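Local coordinates for protein PTHB1 (Homo sapiens, PDB 4YD8) that is a subunit of the BBSome, a coat complex thought to sort specific membrane proteins to primary cilia, here represented by its N-terminal seven-bladed beta-propeller, at residues A[205-210]-A[240-245]; A[248-253]-A[265-270]; A[51-56]-A[72-77]. All coordinates share one frame; numbering follows the deposited sequence.

In the fold
From the N terminus, contact 3 comes first: strands 52-56 and 72-77, the third and fourth of their four-stranded blade, close a loop without helix or strand. Contact 1 again pairs the third and fourth strands of a blade, 205-210 and 241-244, and closes a longer excursion that holds the helix 211-216. The chain then passes directly into contact 2, the hairpin of strands 249-255 and 263-268 that opens the next blade. All three loops follow in series, none enclosing or crossing another. Contacts 1 and 2 touch where Val-206 and Ile-245 meet Val-266, joining neighbouring blades; contact 3 lies across the propeller, its centre about 37 Å from that of contact 1.

Contact 1 (A[205-210]-A[240-245]); sequences QVESYK and DWTLNI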
loop_
_atom_site.group_PDB
_atom_site.type_symbol
_atom_site.label_atom_id
_atom_site.label_comp_id
_atom_site.label_asym_id
_atom_site.label_seq_id
_atom_site.Cartn_x
_atom_site.Cartn_y
_atom_site.Cartn_z
ATOM N N GLN A 205 -2.024 2.484 -21.099
ATOM C CA GLN A 205 -0.789 1.728 -21.271
ATOM C C GLN A 205 -0.109 1.470 -19.937
ATOM O O GLN A 205 0.227 2.416 -19.219
ATOM C CB GLN A 205 0.193 2.490 -22.161
ATOM C CG GLN A 205 -0.345 2.862 -23.512
ATOM C CD GLN A 205 0.216 1.979 -24.596
ATOM O OE1 GLN A 205 -0.375 0.959 -24.950
ATOM N NE2 GLN A 205 1.377 2.358 -25.125
ATOM N N VAL A 206 0.116 0.202 -19.611
ATOM C CA VAL A 206 1.043 -0.133 -18.544
ATOM C C VAL A 206 2.454 0.131 -19.062
ATOM O O VAL A 206 2.813 -0.341 -20.125
ATOM C CB VAL A 206 0.921 -1.601 -18.094
ATOM C CG1 VAL A 206 1.893 -1.886 -16.950
ATOM C CG2 VAL A 206 -0.501 -1.901 -17.628
ATOM N N GLU A 207 3.244 0.888 -18.312
ATOM C CA GLU A 207 4.577 1.278 -18.756
ATOM C C GLU A 207 5.631 0.940 -17.719
ATOM O O GLU A 207 5.404 1.111 -16.523
ATOM C CB GLU A 207 4.616 2.778 -19.048
ATOM C CG GLU A 207 3.548 3.225 -20.012
ATOM C CD GLU A 207 3.625 4.696 -20.324
ATOM O OE1 GLU A 207 4.188 5.451 -19.503
ATOM O OE2 GLU A 207 3.130 5.102 -21.404
ATOM N N SER A 208 6.778 0.458 -18.183
ATOM C CA SER A 208 7.878 0.119 -17.294
ATOM C C SER A 208 9.107 0.929 -17.694
ATOM O O SER A 208 9.519 0.900 -18.849
ATOM C CB SER A 208 8.189 -1.376 -17.351
ATOM O OG SER A 208 9.264 -1.726 -16.492
ATOM N N TYR A 209 9.682 1.640 -16.729
ATOM C CA TYR A 209 10.874 2.452 -16.954
ATOM C C TYR A 209 12.039 1.964 -16.101
ATOM O O TYR A 209 11.927 1.914 -14.883
ATOM C CB TYR A 209 10.603 3.919 -16.613
ATOM C CG TYR A 209 9.551 4.566 -17.468
ATOM C CD1 TYR A 209 8.213 4.531 -17.097
ATOM C CD2 TYR A 209 9.893 5.212 -18.655
ATOM C CE1 TYR A 209 7.235 5.120 -17.880
ATOM C CE2 TYR A 209 8.916 5.806 -19.452
ATOM C CZ TYR A 209 7.585 5.752 -19.053
ATOM O OH TYR A 209 6.595 6.333 -19.816
ATOM N N LYS A 210 13.157 1.628 -16.735
ATOM C CA LYS A 210 14.357 1.222 -16.011
ATOM C C LYS A 210 14.907 2.367 -15.173
ATOM O O LYS A 210 15.018 3.502 -15.656
ATOM C CB LYS A 210 15.435 0.729 -16.977
ATOM C CG LYS A 210 15.054 -0.514 -17.763
ATOM C CD LYS A 210 16.169 -1.555 -17.727
ATOM C CE LYS A 210 16.030 -2.501 -16.528
ATOM N NZ LYS A 210 16.341 -1.890 -15.193
ATOM N N ASP A 240 10.772 1.150 -21.265
ATOM C CA ASP A 240 11.405 -0.146 -21.499
ATOM C C ASP A 240 10.438 -1.072 -22.238
ATOM O O ASP A 240 10.770 -1.653 -23.279
ATOM C CB ASP A 240 11.847 -0.777 -20.173
ATOM C CG ASP A 240 12.777 -1.959 -20.372
ATOM O OD1 ASP A 240 13.656 -1.879 -21.250
ATOM O OD2 ASP A 240 12.635 -2.963 -19.644
ATOM N N TRP A 241 9.233 -1.202 -21.694
ATOM C CA TRP A 241 8.163 -1.885 -22.402
ATOM C C TRP A 241 6.815 -1.265 -22.051
ATOM O O TRP A 241 6.682 -0.546 -21.071
ATOM C CB TRP A 241 8.160 -3.400 -22.097
ATOM C CG TRP A 241 8.074 -3.810 -20.631
ATOM C CD1 TRP A 241 9.099 -4.262 -19.845
ATOM C CD2 TRP A 241 6.895 -3.854 -19.809
ATOM N NE1 TRP A 241 8.636 -4.561 -18.591
ATOM C CE2 TRP A 241 7.288 -4.330 -18.544
ATOM C CE3 TRP A 241 5.551 -3.525 -20.020
ATOM C CZ2 TRP A 241 6.391 -4.474 -17.485
ATOM C CZ3 TRP A 241 4.657 -3.676 -18.971
ATOM C CH2 TRP A 241 5.084 -4.149 -17.716
ATOM N N THR A 242 5.818 -1.549 -22.879
ATOM C CA THR A 242 4.484 -1.036 -22.646
ATOM C C THR A 242 3.454 -2.117 -23.000
ATOM O O THR A 242 3.721 -2.999 -23.817
ATOM C CB THR A 242 4.246 0.270 -23.454
ATOM O OG1 THR A 242 3.056 0.925 -23.001
ATOM C CG2 THR A 242 4.160 -0.011 -24.948
ATOM N N LEU A 243 2.297 -2.065 -22.345
ATOM C CA LEU A 243 1.217 -3.021 -22.599
ATOM C C LEU A 243 -0.104 -2.264 -22.583
ATOM O O LEU A 243 -0.454 -1.630 -21.586
ATOM C CB LEU A 243 1.194 -4.151 -21.552
ATOM C CG LEU A 243 0.045 -5.163 -21.691
ATOM C CD1 LEU A 243 0.252 -6.093 -22.883
ATOM C CD2 LEU A 243 -0.164 -5.970 -20.413
ATOM N N ASN A 244 -0.843 -2.310 -23.684
ATOM C CA ASN A 244 -2.156 -1.694 -23.662
ATOM C C ASN A 244 -3.166 -2.630 -23.036
ATOM O O ASN A 244 -3.404 -3.718 -23.557
ATOM C CB ASN A 244 -2.622 -1.303 -25.060
ATOM C CG ASN A 244 -3.798 -0.357 -25.013
ATOM O OD1 ASN A 244 -4.888 -0.734 -24.594
ATOM N ND2 ASN A 244 -3.573 0.890 -25.402
ATOM N N ILE A 245 -3.765 -2.210 -21.923
ATOM C CA ILE A 245 -4.748 -3.046 -21.239
ATOM C C ILE A 245 -6.191 -2.627 -21.518
ATOM O O ILE A 245 -7.133 -3.226 -20.991
ATOM C CB ILE A 245 -4.521 -3.042 -19.721
ATOM C CG1 ILE A 245 -4.519 -1.610 -19.182
ATOM C CG2 ILE A 245 -3.195 -3.710 -19.395
ATOM C CD1 ILE A 245 -4.591 -1.541 -17.669
HETATM O O HOH W 1 2.927 3.674 -23.725
HETATM O O HOH W 2 11.610 -2.707 -17.302
#
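Gln-205 lies across Asn-244 at about a right angle, and its OE1 accepts a bent hydrogen bond from Asn-244 ND2 (3.2 Å), which arrives from above the carbonyl plane, the two amide planes being 51° apart. A bend at chi2 (-105°) brings the other end of the amide beside Thr-242. A water near this end donates to Glu-207 OE2 and, in the modelled conformer, bonds Thr-242 OG1; its link to Gln-205 NE2 is doubtful, being too short. On the other face of the sheet, Val-206 divides its methyls: CG1 runs alongside Trp-241 (3.9 Å to CZ3), while CG2 meets Ile-245 CG2 at 3.7 Å. Its backbone N and O pair with Leu-243 O and N. Glu-207 extends beside Thr-242, and Tyr-209 OH donates to Glu-207 OE1 (2.6 Å) from above the carboxylate plane, a bond within the strand that helps hold the group.

Ser-208 packs on the indole. Its CB sits over one face in a CH-pi contact, 3.5 Å from the centroid of the five-membered ring of Trp-241. The indole can lie under this residue because Trp-241 CG stands between its backbone N and carbonyl carbon (chi1 56°). Ser-208 N donates to Trp-241 O and Ser-208 O accepts from Asp-240 N (2.7 Å), while Ser-208 OG shares a second water with Asp-240 OD2. Lys-210 brushes Asp-240 through CG, its NZ bonding Thr-194 O. With Asp-240 and Trp-241 both facing Ser-208, a classic beta bulge interrupts the pairing of the third and outermost strands of this four-stranded propeller blade.

Contact 2 (A[248-253]-A[265-270]); sequences QALDIC and FVLGER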
loop_
_atom_site.group_PDB
_atom_site.type_symbol
_atom_site.label_atom_id
_atom_site.label_comp_id
_atom_site.label_asym_id
_atom_site.label_seq_id
_atom_site.Cartn_x
_atom_site.Cartn_y
_atom_site.Cartn_z
ATOM N N GLN A 248 -8.789 1.936 -17.789
ATOM C CA GLN A 248 -8.052 2.673 -16.764
ATOM C C GLN A 248 -7.668 1.742 -15.615
ATOM O O GLN A 248 -8.432 0.841 -15.250
ATOM C CB GLN A 248 -8.873 3.856 -16.238
ATOM C CG GLN A 248 -9.254 4.882 -17.304
ATOM C CD GLN A 248 -8.048 5.593 -17.919
ATOM O OE1 GLN A 248 -7.064 5.902 -17.235
ATOM N NE2 GLN A 248 -8.134 5.877 -19.213
ATOM N N ALA A 249 -6.478 1.950 -15.061
ATOM C CA ALA A 249 -6.032 1.179 -13.895
ATOM C C ALA A 249 -6.357 1.875 -12.579
ATOM O O ALA A 249 -6.216 3.092 -12.458
ATOM C CB ALA A 249 -4.538 0.916 -13.980
ATOM N N LEU A 250 -6.783 1.087 -11.596
ATOM C CA LEU A 250 -7.002 1.586 -10.240
ATOM C C LEU A 250 -5.740 1.489 -9.381
ATOM O O LEU A 250 -5.465 2.361 -8.551
ATOM C CB LEU A 250 -8.137 0.806 -9.565
ATOM C CG LEU A 250 -9.547 0.980 -10.135
ATOM C CD1 LEU A 250 -10.538 0.088 -9.398
ATOM C CD2 LEU A 250 -9.978 2.436 -10.048
ATOM N N ASP A 251 -4.981 0.418 -9.570
ATOM C CA ASP A 251 -3.843 0.158 -8.706
ATOM C C ASP A 251 -2.875 -0.798 -9.388
ATOM O O ASP A 251 -3.256 -1.531 -10.311
ATOM C CB ASP A 251 -4.333 -0.427 -7.356
ATOM C CG ASP A 251 -3.319 -0.264 -6.233
ATOM O OD1 ASP A 251 -2.299 0.424 -6.451
ATOM O OD2 ASP A 251 -3.556 -0.802 -5.117
ATOM N N ILE A 252 -1.623 -0.767 -8.936
ATOM C CA ILE A 252 -0.604 -1.745 -9.313
ATOM C C ILE A 252 0.053 -2.259 -8.046
ATOM O O ILE A 252 0.315 -1.486 -7.130
ATOM C CB ILE A 252 0.508 -1.153 -10.198
ATOM C CG1 ILE A 252 -0.046 -0.542 -11.465
ATOM C CG2 ILE A 252 1.557 -2.216 -10.557
ATOM C CD1 ILE A 252 0.960 0.422 -12.086
ATOM N N CYS A 253 0.333 -3.553 -8.007
ATOM C CA CYS A 253 0.997 -4.172 -6.862
ATOM C C CYS A 253 2.029 -5.159 -7.391
ATOM O O CYS A 253 1.671 -6.083 -8.119
ATOM C CB CYS A 253 -0.023 -4.894 -5.972
ATOM S SG CYS A 253 0.719 -5.546 -4.413
ATOM N N PHE A 265 0.919 -7.067 -10.675
ATOM C CA PHE A 265 -0.541 -7.162 -10.696
ATOM C C PHE A 265 -1.142 -5.803 -10.972
ATOM O O PHE A 265 -0.708 -4.802 -10.390
ATOM C CB PHE A 265 -1.068 -7.730 -9.385
ATOM C CG PHE A 265 -0.812 -9.191 -9.236
ATOM C CD1 PHE A 265 0.414 -9.651 -8.789
ATOM C CD2 PHE A 265 -1.787 -10.106 -9.576
ATOM C CE1 PHE A 265 0.645 -11.017 -8.661
ATOM C CE2 PHE A 265 -1.560 -11.457 -9.436
ATOM C CZ PHE A 265 -0.343 -11.903 -8.999
ATOM N N VAL A 266 -2.122 -5.769 -11.879
ATOM C CA VAL A 266 -2.828 -4.539 -12.197
ATOM C C VAL A 266 -4.321 -4.705 -11.955
ATOM O O VAL A 266 -4.958 -5.639 -12.462
ATOM C CB VAL A 266 -2.586 -4.095 -13.653
ATOM C CG1 VAL A 266 -3.294 -2.756 -13.911
ATOM C CG2 VAL A 266 -1.082 -3.959 -13.902
ATOM N N LEU A 267 -4.864 -3.819 -11.129
ATOM C CA LEU A 267 -6.301 -3.760 -10.923
ATOM C C LEU A 267 -6.914 -2.742 -11.871
ATOM O O LEU A 267 -6.757 -1.543 -11.665
ATOM C CB LEU A 267 -6.641 -3.373 -9.488
ATOM C CG LEU A 267 -8.149 -3.390 -9.179
ATOM C CD1 LEU A 267 -8.703 -4.826 -9.288
ATOM C CD2 LEU A 267 -8.435 -2.803 -7.788
ATOM N N GLY A 268 -7.614 -3.217 -12.895
ATOM C CA GLY A 268 -8.285 -2.326 -13.826
ATOM C C GLY A 268 -9.722 -2.098 -13.399
ATOM O O GLY A 268 -10.208 -2.732 -12.462
ATOM N N GLU A 269 -10.413 -1.192 -14.076
ATOM C CA GLU A 269 -11.819 -0.939 -13.794
ATOM C C GLU A 269 -12.689 -2.131 -14.177
ATOM O O GLU A 269 -13.774 -2.315 -13.630
ATOM C CB GLU A 269 -12.303 0.317 -14.538
ATOM C CG GLU A 269 -11.686 1.616 -14.040
ATOM C CD GLU A 269 -12.249 2.841 -14.743
ATOM O OE1 GLU A 269 -12.798 2.700 -15.857
ATOM O OE2 GLU A 269 -12.149 3.949 -14.179
ATOM N N ARG A 270 -12.215 -2.935 -15.126
ATOM C CA ARG A 270 -13.025 -4.043 -15.658
ATOM C C ARG A 270 -12.356 -5.412 -15.542
ATOM O O ARG A 270 -13.021 -6.455 -15.599
ATOM C CB ARG A 270 -13.364 -3.797 -17.135
ATOM C CG ARG A 270 -14.132 -2.518 -17.423
ATOM C CD ARG A 270 -14.604 -2.490 -18.882
ATOM N NE ARG A 270 -13.663 -1.835 -19.792
ATOM C CZ ARG A 270 -13.458 -0.518 -19.845
ATOM N NH1 ARG A 270 -14.121 0.294 -19.028
ATOM N NH2 ARG A 270 -12.591 -0.007 -20.713
#
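Leu-267 O takes two donors from successive residues of segment 248-253: Leu-250 N at 2.6 Å, nearly in line with the carbonyl, and Asp-251 N at 3.4 Å, a weak bond. Leu-250 and Asp-251 thus both face Leu-267, a classic beta bulge. Leu-267 N in turn donates to Asp-251 O (2.9 Å). Farther along, Cys-253 and Phe-265 satisfy each other in both directions, Cys-253 N giving to Phe-265 O and Phe-265 N to Cys-253 O (2.8 Å); the latter oxygen also lies at the edge of the Phe-265 ring, in its plane. At the opposite end Glu-269 N donates to Gln-248 O, and the amide of Gln-248 turns away to bond Ser-202 O through NE2. The carbonyl of Leu-250 is taken by Gln-26 NE2.

The Asp-251 carboxylate leads away from segment 265-270, and its OD1 accepts a weak bond from Ile-252 N, the next residue. Apolar side chains pack beside the backbone bonds: in the modelled conformer Leu-250 CD1 lies 3.9 Å from Leu-267 CD2, and Ala-249 CB reaches Val-266 CG1, whose placement anti to the backbone N (chi1 -177°) turns it to that methyl. The chain turns a corner at Leu-250, within the hairpin that opens this propeller blade, and Ala-249 and Ile-252 pack it on Val-200 of the preceding one.

Contact 3 (A[51-56]-A[72-77]); sequences GYLRIF and LLLEVD
Arg-54 and Glu-75 run side by side, pointing the same way, and end in a salt bridge from Arg-54 NE to Glu-75 OE1 (2.9 Å). The guanidinium and carboxylate planes stand 82° apart: the oxygen lies in the guanidinium plane, yet is itself met from above the carboxylate. An extended Arg-54 chain (chi3 177°) carries NE there, a water links NH2 to the same OE1, and Glu-22 forms a second salt bridge with NH2. Tyr-52 flanks this pair, its CB over one guanidinium face. Asp-77 CG lies over one face of the Tyr-52 ring, toward its rim, with carboxylate and ring planes 24° apart; Asp-77 OD1 accepts from Arg-79 N.

At the far end of this face, Leu-72 CD1 lies over the Phe-56 ring in a CH-pi contact, 3.8 Å from the centroid; Trp-14 meets that ring edge-to-face. Ile-55 O receives Leu-73 N and, weakly, Leu-74 N, a classic beta bulge. Leu-53, Ile-55, Leu-74 and Val-76 occupy the other face, with Leu-53 CB against Val-76 CG1 (3.8 Å). There Met-127 of the next blade packs on Leu-53, Leu-74 and Val-76, the blade-to-blade packing of a beta-propeller.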
loop_
_atom_site.group_PDB
_atom_site.type_symbol
_atom_site.label_atom_id
_atom_site.label_comp_id
_atom_site.label_asym_id
_atom_site.label_seq_id
_atom_site.Cartn_x
_atom_site.Cartn_y
_atom_site.Cartn_z
ATOM N N GLY A 51 -5.507 15.502 7.862
ATOM C CA GLY A 51 -4.204 15.846 8.417
ATOM C C GLY A 51 -3.770 15.028 9.621
ATOM O O GLY A 51 -2.658 15.197 10.108
ATOM N N TYR A 52 -4.635 14.140 10.102
ATOM C CA TYR A 52 -4.285 13.270 11.237
ATOM C C TYR A 52 -3.530 12.001 10.848
ATOM O O TYR A 52 -3.882 11.324 9.890
ATOM C CB TYR A 52 -5.549 12.863 12.010
ATOM C CG TYR A 52 -6.134 14.004 12.802
ATOM C CD1 TYR A 52 -5.667 14.300 14.078
ATOM C CD2 TYR A 52 -7.142 14.802 12.268
ATOM C CE1 TYR A 52 -6.192 15.363 14.806
ATOM C CE2 TYR A 52 -7.671 15.863 12.984
ATOM C CZ TYR A 52 -7.191 16.137 14.252
ATOM O OH TYR A 52 -7.722 17.184 14.966
ATOM N N LEU A 53 -2.499 11.681 11.625
ATOM C CA LEU A 53 -1.782 10.418 11.514
ATOM C C LEU A 53 -2.084 9.599 12.767
ATOM O O LEU A 53 -1.912 10.091 13.884
ATOM C CB LEU A 53 -0.267 10.661 11.362
ATOM C CG LEU A 53 0.690 9.512 10.975
ATOM C CD1 LEU A 53 0.855 8.458 12.073
ATOM C CD2 LEU A 53 0.252 8.840 9.692
ATOM N N ARG A 54 -2.535 8.362 12.583
ATOM C CA ARG A 54 -2.874 7.499 13.718
ATOM C C ARG A 54 -2.159 6.154 13.605
ATOM O O ARG A 54 -2.030 5.609 12.519
ATOM C CB ARG A 54 -4.400 7.287 13.804
ATOM C CG ARG A 54 -5.175 8.586 14.057
ATOM C CD ARG A 54 -6.692 8.405 13.931
ATOM N NE ARG A 54 -7.411 9.642 14.250
ATOM C CZ ARG A 54 -7.973 10.444 13.347
ATOM N NH1 ARG A 54 -7.893 10.161 12.053
ATOM N NH2 ARG A 54 -8.610 11.542 13.735
ATOM N N ILE A 55 -1.710 5.624 14.736
ATOM C CA ILE A 55 -1.086 4.307 14.772
ATOM C C ILE A 55 -1.794 3.444 15.819
ATOM O O ILE A 55 -1.951 3.867 16.968
ATOM C CB ILE A 55 0.413 4.389 15.121
ATOM C CG1 ILE A 55 1.152 5.326 14.148
ATOM C CG2 ILE A 55 1.041 2.983 15.115
ATOM C CD1 ILE A 55 2.657 5.467 14.485
ATOM N N PHE A 56 -2.230 2.257 15.413
ATOM C CA PHE A 56 -2.968 1.344 16.298
ATOM C C PHE A 56 -2.256 0.014 16.480
ATOM O O PHE A 56 -1.614 -0.500 15.564
ATOM C CB PHE A 56 -4.378 1.021 15.763
ATOM C CG PHE A 56 -5.289 2.209 15.631
ATOM C CD1 PHE A 56 -5.295 2.966 14.470
ATOM C CD2 PHE A 56 -6.162 2.552 16.665
ATOM C CE1 PHE A 56 -6.146 4.053 14.338
ATOM C CE2 PHE A 56 -7.018 3.637 16.540
ATOM C CZ PHE A 56 -7.002 4.395 15.369
ATOM N N LEU A 72 -5.033 2.673 20.550
ATOM C CA LEU A 72 -4.416 3.800 19.856
ATOM C C LEU A 72 -3.058 4.106 20.482
ATOM O O LEU A 72 -2.981 4.535 21.630
ATOM C CB LEU A 72 -5.324 5.032 19.911
ATOM C CG LEU A 72 -4.788 6.291 19.232
ATOM C CD1 LEU A 72 -4.782 6.108 17.724
ATOM C CD2 LEU A 72 -5.628 7.494 19.638
ATOM N N LEU A 73 -1.990 3.879 19.729
ATOM C CA LEU A 73 -0.646 4.137 20.238
ATOM C C LEU A 73 -0.274 5.601 20.088
ATOM O O LEU A 73 0.427 6.156 20.916
ATOM C CB LEU A 73 0.379 3.278 19.509
ATOM C CG LEU A 73 0.196 1.763 19.610
ATOM C CD1 LEU A 73 1.341 1.069 18.898
ATOM C CD2 LEU A 73 0.096 1.313 21.061
ATOM N N LEU A 74 -0.749 6.216 19.012
ATOM C CA LEU A 74 -0.348 7.570 18.708
ATOM C C LEU A 74 -1.341 8.221 17.775
ATOM O O LEU A 74 -1.823 7.599 16.830
ATOM C CB LEU A 74 1.045 7.586 18.078
ATOM C CG LEU A 74 1.609 8.958 17.674
ATOM C CD1 LEU A 74 3.033 9.090 18.159
ATOM C CD2 LEU A 74 1.566 9.142 16.173
ATOM N N GLU A 75 -1.634 9.482 18.055
ATOM C CA GLU A 75 -2.413 10.310 17.157
ATOM C C GLU A 75 -1.744 11.672 17.115
ATOM O O GLU A 75 -1.483 12.255 18.156
ATOM C CB GLU A 75 -3.865 10.425 17.636
ATOM C CG GLU A 75 -4.711 11.376 16.801
ATOM C CD GLU A 75 -6.131 11.498 17.318
ATOM O OE1 GLU A 75 -6.976 10.641 16.974
ATOM O OE2 GLU A 75 -6.399 12.456 18.071
ATOM N N VAL A 76 -1.450 12.167 15.920
ATOM C CA VAL A 76 -0.865 13.495 15.788
ATOM C C VAL A 76 -1.524 14.253 14.635
ATOM O O VAL A 76 -1.799 13.694 13.566
ATOM C CB VAL A 76 0.676 13.430 15.577
ATOM C CG1 VAL A 76 1.025 12.523 14.422
ATOM C CG2 VAL A 76 1.249 14.825 15.347
ATOM N N ASP A 77 -1.795 15.528 14.874
ATOM C CA ASP A 77 -2.283 16.423 13.841
ATOM C C ASP A 77 -1.104 16.996 13.061
ATOM O O ASP A 77 -0.386 17.861 13.561
ATOM C CB ASP A 77 -3.111 17.555 14.463
ATOM C CG ASP A 77 -3.756 18.443 13.423
ATOM O OD1 ASP A 77 -3.564 18.191 12.215
ATOM O OD2 ASP A 77 -4.449 19.408 13.814
HETATM O O HOH W 3 -9.486 12.115 16.666
#